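Local coordinates for ESX secretion system protein YukD (Bacillus subtilis, PDB 2BPS) that is required for secretion of YukE and is a probable component or regulator of the ESX/ESAT-6-like secretion system, at residues I52-K57 with D76-L81. Sequence-based numbering, arbitrary orientation.
Sequences IRVVNK and DRLEIL
Arg53 and Glu79 form the hydrogen-bonded pair where strand 51-54 runs antiparallel to strand 77-80, the central strand of YukD's mixed five-stranded, ubiquitin-like beta-grasp sheet. Arg53 N donates to Glu79 O over 2.9 Å, and Glu79 N returns the bond to Arg53 O. Val55 N adds a bond to Arg77 O just as the chain leaves the strand for a 3-10 turn.

The tightly packed face of this pairing is the one that meets helix 31-39. There, in one of the two non-hydrogen-bonded pairs, Val54 lies alongside Leu78, pointing the same way, with CG2 of Val54 3.5 Å from CD2 of Leu78. The CG2 branch of Ile52 reaches across to CB, CD1 and CD2 of Leu78, while Ile33 covers both Ile52 and Ile80.

The other face is looser and polar. With CG anti to the backbone N in both residues (chi1 172° in Arg53, -175° in Glu79), two extended chains run side by side, but their guanidinium and carboxylate planes are turned 65° apart and NH2 of Arg53 meets OE2 of Glu79 at 3.1 Å in a salt bridge whose hydrogen bond is bent and weak. CG2 of Val55 packs against CB of Glu79.

At the turn end, the extended chain of exposed Lys57 brings its end close to Asp76, a buried residue whose OD2 also accepts a hydrogen bond from the backbone N of Thr73. Replacing Asp76 with an alanine would probably leave the Thr73 amide without its acceptor and the Lys57 ammonium without its counter-charge. That ion pair is itself weak, with NZ of Lys57 standing 3.4 Å from OD2 of Asp76 and 3.6 Å from its OD1.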
ATOM      1  N   ILE A  52      -6.956  -0.435   1.711  1.00 57.52           N
ATOM      2  CA  ILE A  52      -5.736  -0.448   2.510  1.00 54.67           C
ATOM      3  C   ILE A  52      -5.998   0.046   3.919  1.00 52.17           C
ATOM      4  O   ILE A  52      -6.817   0.934   4.146  1.00 51.22           O
ATOM      5  CB  ILE A  52      -4.639   0.468   1.883  1.00 55.48           C
ATOM      6  CG1 ILE A  52      -3.860  -0.304   0.827  1.00 55.43           C
ATOM      7  CG2 ILE A  52      -3.703   1.008   2.952  1.00 55.52           C
ATOM      8  CD1 ILE A  52      -4.672  -0.648  -0.380  1.00 56.46           C
ATOM      9  N   ARG A  53      -5.277  -0.537   4.862  1.00 50.28           N
ATOM     10  CA  ARG A  53      -5.392  -0.159   6.258  1.00 47.28           C
ATOM     11  C   ARG A  53      -4.032   0.303   6.715  1.00 45.31           C
ATOM     12  O   ARG A  53      -3.068  -0.444   6.597  1.00 45.36           O
ATOM     13  CB  ARG A  53      -5.794  -1.361   7.096  1.00 47.18           C
ATOM     14  CG  ARG A  53      -5.735  -1.094   8.567  1.00 47.43           C
ATOM     15  CD  ARG A  53      -5.780  -2.380   9.372  1.00 49.00           C
ATOM     16  NE  ARG A  53      -5.665  -2.069  10.792  1.00 50.66           N
ATOM     17  CZ  ARG A  53      -5.037  -2.827  11.680  1.00 50.83           C
ATOM     18  NH1 ARG A  53      -4.986  -2.448  12.949  1.00 49.33           N
ATOM     19  NH2 ARG A  53      -4.458  -3.960  11.300  1.00 52.09           N
ATOM     20  N   VAL A  54      -3.927   1.532   7.208  1.00 43.23           N
ATOM     21  CA  VAL A  54      -2.636   1.980   7.703  1.00 40.27           C
ATOM     22  C   VAL A  54      -2.582   1.508   9.132  1.00 38.86           C
ATOM     23  O   VAL A  54      -3.117   2.134  10.036  1.00 39.59           O
ATOM     24  CB  VAL A  54      -2.477   3.485   7.666  1.00 39.62           C
ATOM     25  CG1 VAL A  54      -1.130   3.863   8.263  1.00 37.82           C
ATOM     26  CG2 VAL A  54      -2.575   3.967   6.235  1.00 39.71           C
ATOM     27  N   VAL A  55      -1.937   0.368   9.305  1.00 36.80           N
ATOM     28  CA  VAL A  55      -1.804  -0.286  10.587  1.00 35.18           C
ATOM     29  C   VAL A  55      -1.456   0.608  11.771  1.00 34.39           C
ATOM     30  O   VAL A  55      -2.167   0.629  12.778  1.00 33.89           O
ATOM     31  CB  VAL A  55      -0.764  -1.392  10.471  1.00 35.01           C
ATOM     32  CG1 VAL A  55      -0.659  -2.147  11.770  1.00 33.11           C
ATOM     33  CG2 VAL A  55      -1.149  -2.318   9.323  1.00 35.07           C
ATOM     34  N   ASN A  56      -0.358   1.338  11.651  1.00 33.31           N
ATOM     35  CA  ASN A  56       0.102   2.206  12.721  1.00 32.99           C
ATOM     36  C   ASN A  56      -0.871   3.337  13.035  1.00 33.46           C
ATOM     37  O   ASN A  56      -0.748   4.002  14.066  1.00 33.62           O
ATOM     38  CB  ASN A  56       1.485   2.773  12.369  1.00 31.77           C
ATOM     39  CG  ASN A  56       1.518   3.467  11.009  1.00 30.01           C
ATOM     40  OD1 ASN A  56       1.565   4.693  10.923  1.00 27.99           O
ATOM     41  ND2 ASN A  56       1.495   2.676   9.941  1.00 31.53           N
ATOM     42  N   LYS A  57      -1.838   3.556  12.154  1.00 32.96           N
ATOM     43  CA  LYS A  57      -2.805   4.613  12.373  1.00 33.50           C
ATOM     44  C   LYS A  57      -4.212   4.088  12.426  1.00 34.49           C
ATOM     45  O   LYS A  57      -5.152   4.860  12.543  1.00 36.32           O
ATOM     46  CB  LYS A  57      -2.696   5.664  11.274  1.00 34.41           C
ATOM     47  CG  LYS A  57      -1.500   6.567  11.431  1.00 37.78           C
ATOM     48  CD  LYS A  57      -1.323   7.473  10.235  1.00 42.16           C
ATOM     49  CE  LYS A  57      -0.062   8.338  10.380  1.00 45.01           C
ATOM     50  NZ  LYS A  57       0.302   9.035   9.104  1.00 44.34           N
ATOM     51  N   ASP A  76       4.895   4.578   7.756  1.00 41.66           N
ATOM     52  CA  ASP A  76       3.577   3.953   7.635  1.00 40.48           C
ATOM     53  C   ASP A  76       3.637   2.519   7.095  1.00 39.27           C
ATOM     54  O   ASP A  76       4.439   2.191   6.214  1.00 39.09           O
ATOM     55  CB  ASP A  76       2.661   4.792   6.727  1.00 41.78           C
ATOM     56  CG  ASP A  76       2.144   6.038   7.414  1.00 42.05           C
ATOM     57  OD1 ASP A  76       2.491   6.225   8.599  1.00 42.00           O
ATOM     58  OD2 ASP A  76       1.397   6.819   6.778  1.00 40.57           O
ATOM     59  N   ARG A  77       2.778   1.666   7.636  1.00 37.05           N
ATOM     60  CA  ARG A  77       2.711   0.280   7.207  1.00 36.90           C
ATOM     61  C   ARG A  77       1.340   0.103   6.573  1.00 37.01           C
ATOM     62  O   ARG A  77       0.317   0.290   7.241  1.00 36.95           O
ATOM     63  CB  ARG A  77       2.861  -0.648   8.416  1.00 37.20           C
ATOM     64  CG  ARG A  77       2.973  -2.127   8.094  1.00 36.41           C
ATOM     65  CD  ARG A  77       2.931  -2.928   9.384  1.00 39.53           C
ATOM     66  NE  ARG A  77       3.153  -4.363   9.185  1.00 42.01           N
ATOM     67  CZ  ARG A  77       4.297  -4.995   9.444  1.00 42.38           C
ATOM     68  NH1 ARG A  77       4.395  -6.303   9.229  1.00 41.27           N
ATOM     69  NH2 ARG A  77       5.341  -4.325   9.924  1.00 41.42           N
ATOM     70  N   LEU A  78       1.309  -0.227   5.285  1.00 36.04           N
ATOM     71  CA  LEU A  78       0.025  -0.418   4.619  1.00 37.15           C
ATOM     72  C   LEU A  78      -0.310  -1.898   4.524  1.00 36.97           C
ATOM     73  O   LEU A  78       0.433  -2.690   3.947  1.00 37.72           O
ATOM     74  CB  LEU A  78       0.013   0.204   3.212  1.00 35.85           C
ATOM     75  CG  LEU A  78       0.384   1.681   3.029  1.00 36.71           C
ATOM     76  CD1 LEU A  78      -0.161   2.164   1.690  1.00 36.71           C
ATOM     77  CD2 LEU A  78      -0.178   2.527   4.151  1.00 36.79           C
ATOM     78  N   GLU A  79      -1.436  -2.263   5.113  1.00 36.47           N
ATOM     79  CA  GLU A  79      -1.893  -3.638   5.108  1.00 37.51           C
ATOM     80  C   GLU A  79      -2.914  -3.688   3.990  1.00 38.72           C
ATOM     81  O   GLU A  79      -3.920  -2.978   4.036  1.00 39.78           O
ATOM     82  CB  GLU A  79      -2.544  -3.953   6.460  1.00 37.42           C
ATOM     83  CG  GLU A  79      -2.983  -5.374   6.711  1.00 36.47           C
ATOM     84  CD  GLU A  79      -3.667  -5.518   8.078  1.00 39.82           C
ATOM     85  OE1 GLU A  79      -4.923  -5.592   8.140  1.00 39.68           O
ATOM     86  OE2 GLU A  79      -2.941  -5.542   9.098  1.00 40.07           O
ATOM     87  N   ILE A  80      -2.636  -4.484   2.964  1.00 39.25           N
ATOM     88  CA  ILE A  80      -3.565  -4.625   1.851  1.00 40.61           C
ATOM     89  C   ILE A  80      -4.661  -5.561   2.320  1.00 41.15           C
ATOM     90  O   ILE A  80      -4.380  -6.650   2.817  1.00 42.70           O
ATOM     91  CB  ILE A  80      -2.889  -5.245   0.621  1.00 41.08           C
ATOM     92  CG1 ILE A  80      -1.910  -4.239   0.008  1.00 42.99           C
ATOM     93  CG2 ILE A  80      -3.944  -5.676  -0.388  1.00 39.87           C
ATOM     94  CD1 ILE A  80      -0.970  -4.834  -1.024  1.00 43.12           C
ATOM     95  N   LEU A  81      -5.910  -5.140   2.183  1.00 41.02           N
ATOM     96  CA  LEU A  81      -6.996  -5.990   2.624  1.00 42.01           C
ATOM     97  C   LEU A  81      -7.411  -6.892   1.475  1.00 43.86           C
ATOM     98  O   LEU A  81      -7.130  -6.541   0.305  1.00 44.72           O
ATOM     99  CB  LEU A  81      -8.189  -5.148   3.089  1.00 41.28           C
ATOM    100  CG  LEU A  81      -7.983  -4.107   4.202  1.00 41.00           C
ATOM    101  CD1 LEU A  81      -9.260  -3.341   4.399  1.00 39.82           C
ATOM    102  CD2 LEU A  81      -7.569  -4.766   5.506  1.00 40.87           C
ATOM    103  OXT LEU A  81      -8.022  -7.937   1.767  1.00 47.15           O
TER